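Local coordinates for protein GphF Dehydratase 1 (Archangium violaceum, PDB 6MBF) that probably dehydrates a polyketide intermediate and shifts its double bond, as a dehydratase domain of the gephyronic acid polyketide synthase, at residues 236-249 against 260-274. Numbering follows the deposited sequence.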
loop_
_atom_site.group_PDB
_atom_site.type_symbol
_atom_site.label_atom_id
_atom_site.label_comp_id
_atom_site.label_asym_id
_atom_site.label_seq_id
_atom_site.Cartn_x
_atom_site.Cartn_y
_atom_site.Cartn_z
ATOM N N ALA A 236 11.905 7.823 -5.965
ATOM C CA ALA A 236 13.025 6.898 -6.065
ATOM C C ALA A 236 12.483 5.480 -6.004
ATOM O O ALA A 236 11.581 5.194 -5.212
ATOM C CB ALA A 236 14.048 7.128 -4.945
ATOM N N ARG A 237 13.017 4.601 -6.850
ATOM C CA ARG A 237 12.575 3.216 -6.920
ATOM C C ARG A 237 13.461 2.323 -6.050
ATOM O O ARG A 237 14.613 2.646 -5.759
ATOM C CB ARG A 237 12.604 2.708 -8.362
ATOM C CG ARG A 237 12.398 3.777 -9.420
ATOM C CD ARG A 237 10.939 4.004 -9.755
ATOM N NE ARG A 237 10.798 4.681 -11.046
ATOM C CZ ARG A 237 10.687 4.049 -12.214
ATOM N NH1 ARG A 237 10.566 4.738 -13.343
ATOM N NH2 ARG A 237 10.689 2.724 -12.250
ATOM N N GLY A 238 12.897 1.191 -5.635
ATOM C CA GLY A 238 13.669 0.160 -4.963
ATOM C C GLY A 238 14.199 0.518 -3.591
ATOM O O GLY A 238 15.224 -0.025 -3.171
ATOM N N VAL A 239 13.521 1.405 -2.873
ATOM C CA VAL A 239 13.975 1.835 -1.553
ATOM C C VAL A 239 13.668 0.752 -0.526
ATOM O O VAL A 239 12.604 0.125 -0.567
ATOM C CB VAL A 239 13.304 3.173 -1.187
ATOM C CG1 VAL A 239 13.614 3.552 0.251
ATOM C CG2 VAL A 239 13.765 4.272 -2.142
ATOM N N ARG A 240 14.610 0.508 0.401
ATOM C CA ARG A 240 14.462 -0.530 1.414
ATOM C C ARG A 240 14.310 0.021 2.824
ATOM O O ARG A 240 14.027 -0.754 3.745
ATOM C CB ARG A 240 15.673 -1.484 1.404
ATOM C CG ARG A 240 16.110 -1.952 0.017
ATOM C CD ARG A 240 17.139 -3.081 0.119
ATOM N NE ARG A 240 18.366 -2.667 0.794
ATOM C CZ ARG A 240 19.326 -3.510 1.160
ATOM N NH1 ARG A 240 19.189 -4.809 0.923
ATOM N NH2 ARG A 240 20.418 -3.057 1.768
ATOM N N GLU A 241 14.481 1.326 3.012
ATOM C CA GLU A 241 14.612 1.896 4.344
ATOM C C GLU A 241 14.294 3.377 4.253
ATOM O O GLU A 241 14.849 4.075 3.396
ATOM C CB GLU A 241 16.027 1.672 4.896
ATOM C CG GLU A 241 16.217 2.140 6.332
ATOM C CD GLU A 241 17.593 1.798 6.884
ATOM O OE1 GLU A 241 18.464 1.350 6.104
ATOM O OE2 GLU A 241 17.805 1.995 8.097
ATOM N N VAL A 242 13.384 3.854 5.113
ATOM C CA VAL A 242 13.006 5.262 5.132
ATOM C C VAL A 242 12.765 5.715 6.563
ATOM O O VAL A 242 12.551 4.910 7.475
ATOM C CB VAL A 242 11.730 5.579 4.307
ATOM C CG1 VAL A 242 11.930 5.291 2.815
ATOM C CG2 VAL A 242 10.538 4.815 4.860
ATOM N N ARG A 243 12.808 7.024 6.746
ATOM C CA ARG A 243 12.146 7.671 7.863
ATOM C C ARG A 243 10.882 8.318 7.322
ATOM O O ARG A 243 10.900 8.940 6.257
ATOM C CB ARG A 243 13.049 8.708 8.532
ATOM C CG ARG A 243 14.267 8.090 9.215
ATOM C CD ARG A 243 14.958 9.142 10.080
ATOM N NE ARG A 243 16.101 8.594 10.810
ATOM C CZ ARG A 243 17.348 8.568 10.350
ATOM N NH1 ARG A 243 17.641 9.057 9.149
ATOM N NH2 ARG A 243 18.313 8.043 11.093
ATOM N N VAL A 244 9.775 8.141 8.026
ATOM C CA VAL A 244 8.485 8.600 7.532
ATOM C C VAL A 244 7.902 9.586 8.530
ATOM O O VAL A 244 7.886 9.321 9.737
ATOM C CB VAL A 244 7.516 7.430 7.276
ATOM C CG1 VAL A 244 7.412 6.512 8.500
ATOM C CG2 VAL A 244 6.152 7.967 6.857
ATOM N N HIS A 245 7.455 10.730 8.031
ATOM C CA HIS A 245 6.686 11.673 8.826
ATOM C C HIS A 245 5.215 11.516 8.463
ATOM O O HIS A 245 4.868 11.466 7.279
ATOM C CB HIS A 245 7.165 13.105 8.576
ATOM C CG HIS A 245 6.378 14.136 9.312
ATOM N ND1 HIS A 245 5.879 15.264 8.700
ATOM C CD2 HIS A 245 5.970 14.196 10.603
ATOM C CE1 HIS A 245 5.215 15.986 9.585
ATOM N NE2 HIS A 245 5.251 15.357 10.745
ATOM N N LEU A 246 4.350 11.412 9.472
ATOM C CA LEU A 246 2.920 11.271 9.231
ATOM C C LEU A 246 2.159 12.312 10.037
ATOM O O LEU A 246 2.602 12.733 11.110
ATOM C CB LEU A 246 2.414 9.860 9.583
ATOM C CG LEU A 246 2.334 9.496 11.071
ATOM C CD1 LEU A 246 0.977 9.876 11.686
ATOM C CD2 LEU A 246 2.557 8.029 11.255
ATOM N N ARG A 247 1.011 12.729 9.508
ATOM C CA ARG A 247 0.134 13.662 10.212
ATOM C C ARG A 247 -1.309 13.195 10.072
ATOM O O ARG A 247 -1.844 13.124 8.962
ATOM C CB ARG A 247 0.293 15.098 9.687
ATOM C CG ARG A 247 -0.694 16.083 10.335
ATOM C CD ARG A 247 -0.515 17.533 9.838
ATOM N NE ARG A 247 0.800 18.081 10.163
ATOM C CZ ARG A 247 1.671 18.559 9.274
ATOM N NH1 ARG A 247 1.382 18.562 7.975
ATOM N NH2 ARG A 247 2.839 19.039 9.686
ATOM N N LEU A 248 -1.938 12.885 11.199
ATOM C CA LEU A 248 -3.353 12.555 11.213
ATOM C C LEU A 248 -4.184 13.830 11.186
ATOM O O LEU A 248 -3.868 14.809 11.869
ATOM C CB LEU A 248 -3.683 11.729 12.458
ATOM C CG LEU A 248 -3.489 10.219 12.299
ATOM C CD1 LEU A 248 -3.257 9.563 13.653
ATOM C CD2 LEU A 248 -4.702 9.598 11.605
ATOM N N HIS A 249 -5.244 13.821 10.383
ATOM C CA HIS A 249 -6.189 14.918 10.372
ATOM C C HIS A 249 -6.981 14.920 11.679
ATOM O O HIS A 249 -7.055 13.900 12.366
ATOM C CB HIS A 249 -7.129 14.793 9.171
ATOM C CG HIS A 249 -6.460 15.021 7.852
ATOM N ND1 HIS A 249 -7.163 15.323 6.706
ATOM C CD2 HIS A 249 -5.153 15.000 7.498
ATOM C CE1 HIS A 249 -6.320 15.472 5.700
ATOM N NE2 HIS A 249 -5.093 15.283 6.152
ATOM N N HIS A 260 -10.466 7.805 9.676
ATOM C CA HIS A 260 -9.355 8.722 9.877
ATOM C C HIS A 260 -8.779 9.072 8.514
ATOM O O HIS A 260 -8.987 8.355 7.528
ATOM C CB HIS A 260 -8.244 8.130 10.752
ATOM C CG HIS A 260 -8.545 8.156 12.214
ATOM N ND1 HIS A 260 -8.402 9.292 12.977
ATOM C CD2 HIS A 260 -8.956 7.180 13.058
ATOM C CE1 HIS A 260 -8.722 9.020 14.230
ATOM N NE2 HIS A 260 -9.064 7.746 14.305
ATOM N N THR A 261 -8.045 10.178 8.474
ATOM C CA THR A 261 -7.312 10.596 7.282
ATOM C C THR A 261 -5.901 10.978 7.703
ATOM O O THR A 261 -5.702 11.523 8.793
ATOM C CB THR A 261 -8.009 11.770 6.571
ATOM O OG1 THR A 261 -9.358 11.413 6.251
ATOM C CG2 THR A 261 -7.284 12.141 5.274
ATOM N N ALA A 262 -4.913 10.668 6.861
ATOM C CA ALA A 262 -3.530 10.980 7.187
ATOM C C ALA A 262 -2.765 11.359 5.927
ATOM O O ALA A 262 -3.071 10.886 4.826
ATOM C CB ALA A 262 -2.832 9.797 7.881
ATOM N N ASP A 263 -1.761 12.214 6.111
ATOM C CA ASP A 263 -0.762 12.529 5.102
ATOM C C ASP A 263 0.586 11.973 5.552
ATOM O O ASP A 263 0.874 11.903 6.749
ATOM C CB ASP A 263 -0.653 14.043 4.884
ATOM C CG ASP A 263 -1.991 14.688 4.619
ATOM O OD1 ASP A 263 -2.720 14.186 3.743
ATOM O OD2 ASP A 263 -2.311 15.695 5.290
ATOM N N LEU A 264 1.411 11.563 4.595
ATOM C CA LEU A 264 2.702 10.980 4.927
ATOM C C LEU A 264 3.762 11.462 3.952
ATOM O O LEU A 264 3.476 11.748 2.786
ATOM C CB LEU A 264 2.673 9.442 4.909
ATOM C CG LEU A 264 1.697 8.720 5.836
ATOM C CD1 LEU A 264 0.356 8.526 5.165
ATOM C CD2 LEU A 264 2.289 7.363 6.220
ATOM N N ARG A 265 4.991 11.564 4.451
ATOM C CA ARG A 265 6.161 11.902 3.652
ATOM C C ARG A 265 7.260 10.913 4.006
ATOM O O ARG A 265 7.588 10.746 5.185
ATOM C CB ARG A 265 6.620 13.342 3.917
ATOM C CG ARG A 265 5.546 14.396 3.639
ATOM C CD ARG A 265 5.163 14.381 2.178
ATOM N NE ARG A 265 4.301 15.497 1.791
ATOM C CZ ARG A 265 2.986 15.415 1.606
ATOM N NH1 ARG A 265 2.343 14.266 1.786
ATOM N NH2 ARG A 265 2.312 16.495 1.228
ATOM N N LEU A 266 7.800 10.241 2.992
ATOM C CA LEU A 266 8.851 9.248 3.178
ATOM C C LEU A 266 10.187 9.836 2.729
ATOM O O LEU A 266 10.284 10.393 1.632
ATOM C CB LEU A 266 8.544 7.971 2.383
ATOM C CG LEU A 266 7.440 7.012 2.870
ATOM C CD1 LEU A 266 6.068 7.669 2.929
ATOM C CD2 LEU A 266 7.399 5.805 1.954
ATOM N N PHE A 267 11.218 9.680 3.561
ATOM C CA PHE A 267 12.547 10.212 3.285
ATOM C C PHE A 267 13.578 9.096 3.339
ATOM O O PHE A 267 13.455 8.167 4.144
ATOM C CB PHE A 267 12.937 11.298 4.298
ATOM C CG PHE A 267 11.996 12.463 4.329
ATOM C CD1 PHE A 267 12.244 13.601 3.571
ATOM C CD2 PHE A 267 10.858 12.419 5.120
ATOM C CE1 PHE A 267 11.366 14.675 3.597
ATOM C CE2 PHE A 267 9.980 13.485 5.149
ATOM C CZ PHE A 267 10.233 14.612 4.392
ATOM N N ASP A 268 14.607 9.180 2.493
ATOM C CA ASP A 268 15.689 8.218 2.653
ATOM C C ASP A 268 16.522 8.601 3.876
ATOM O O ASP A 268 16.254 9.600 4.554
ATOM C CB ASP A 268 16.514 8.096 1.366
ATOM C CG ASP A 268 17.290 9.361 0.999
ATOM O OD1 ASP A 268 17.547 10.230 1.859
ATOM O OD2 ASP A 268 17.657 9.474 -0.193
ATOM N N MET A 269 17.525 7.777 4.188
ATOM C CA MET A 269 18.295 8.016 5.408
ATOM C C MET A 269 19.205 9.241 5.313
ATOM O O MET A 269 19.813 9.618 6.324
ATOM C CB MET A 269 19.096 6.764 5.767
ATOM C CG MET A 269 18.203 5.537 5.964
ATOM S SD MET A 269 16.874 5.796 7.170
ATOM C CE MET A 269 17.776 5.600 8.704
ATOM N N GLU A 270 19.297 9.877 4.144
ATOM C CA GLU A 270 19.982 11.153 4.006
ATOM C C GLU A 270 19.031 12.341 4.099
ATOM O O GLU A 270 19.474 13.485 3.960
ATOM C CB GLU A 270 20.744 11.211 2.675
ATOM C CG GLU A 270 21.560 9.962 2.367
ATOM C CD GLU A 270 22.652 9.702 3.390
ATOM O OE1 GLU A 270 23.204 10.682 3.940
ATOM O OE2 GLU A 270 22.961 8.518 3.644
ATOM N N GLY A 271 17.740 12.102 4.334
ATOM C CA GLY A 271 16.767 13.172 4.414
ATOM C C GLY A 271 16.159 13.613 3.100
ATOM O O GLY A 271 15.431 14.615 3.085
ATOM N N ARG A 272 16.441 12.915 1.999
ATOM C CA ARG A 272 15.865 13.257 0.706
ATOM C C ARG A 272 14.489 12.620 0.565
ATOM O O ARG A 272 14.282 11.474 0.960
ATOM C CB ARG A 272 16.769 12.784 -0.433
ATOM C CG ARG A 272 18.173 13.369 -0.403
ATOM C CD ARG A 272 19.053 12.758 -1.479
ATOM N NE ARG A 272 19.371 11.367 -1.183
ATOM C CZ ARG A 272 20.365 10.693 -1.753
ATOM N NH1 ARG A 272 21.143 11.290 -2.648
ATOM N NH2 ARG A 272 20.583 9.428 -1.424
ATOM N N LEU A 273 13.548 13.371 -0.008
ATOM C CA LEU A 273 12.181 12.873 -0.159
ATOM C C LEU A 273 12.117 11.724 -1.161
ATOM O O LEU A 273 12.585 11.848 -2.296
ATOM C CB LEU A 273 11.262 14.002 -0.610
ATOM C CG LEU A 273 9.782 13.620 -0.680
ATOM C CD1 LEU A 273 9.227 13.457 0.725
ATOM C CD2 LEU A 273 8.992 14.667 -1.463
ATOM N N VAL A 274 11.527 10.612 -0.728
ATOM C CA VAL A 274 11.349 9.422 -1.553
ATOM C C VAL A 274 9.922 9.304 -2.074
ATOM O O VAL A 274 9.702 8.901 -3.218
ATOM C CB VAL A 274 11.746 8.169 -0.737
ATOM C CG1 VAL A 274 11.203 6.903 -1.384
ATOM C CG2 VAL A 274 13.255 8.101 -0.592
HETATM O O HOH W 1 15.987 10.370 7.203
HETATM O O HOH W 2 20.765 8.594 8.777
HETATM O O HOH W 3 -0.488 17.314 6.386
HETATM O O HOH W 4 -8.059 11.571 11.201
#
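Antiparallel pairing of strands 241-248 and 260-267 forms a beta hairpin in the hot-dog fold of this dehydratase, a clear example of how such a hairpin sorts its side chains between two faces. Arg243 and Phe267, His245 and Arg265, and Arg247 and Asp263 are hydrogen-bonded pairs, each joined by two backbone bonds, with Arg265 N 2.8 Å from His245 O. Between them Val244 with Leu266, Leu246 with Leu264 and Leu248 with Ala262 are non-hydrogen-bonded pairs whose side chains share the buried face. There the side chains of Val244 and Leu266 lie side by side, pointing the same way, with Val244 CG2 3.9 Å from Leu266 CD1.

The opposite face carries Arg243, His245, Arg247, Asp263 and Arg265, with Phe267 among them. Just past the end of strand 241-248, His249 NE2 donates to Asp263 OD2 at 2.9 Å; the carboxylate oxygen lies near the ring plane, yet the donor comes from above the carboxylate, the two planes 62° apart. Thr261 CG2 covers one face of the same ring, a CH-pi contact 3.6 Å from its centroid, while His249 N binds Thr261 O. A leucine in place of His249 would probably leave Asp263 OD2 without its ring donor and take the flat ring face away from the Thr261 methyl. Asp263 OD1 turns instead to the backbone N of Ala279.

Near the turn 268-271, Met269 bends at chi2 and chi3 (-54° and -79°) to set CE over one face of the Arg243 guanidinium, 3.4 Å from Arg243 CZ. Two waters link Arg243 NH1 to Asp268 O and Met269 O.

Strand 178-184 flanks 241-248, where Glu178 takes a hydrogen bond from His245 NE2 on one oxygen and a salt bridge from Arg247 NE on the other, and strand 273-284 flanks 260-267. Helix 200-214 packs against the buried face, meeting Leu246, Leu248 and His260.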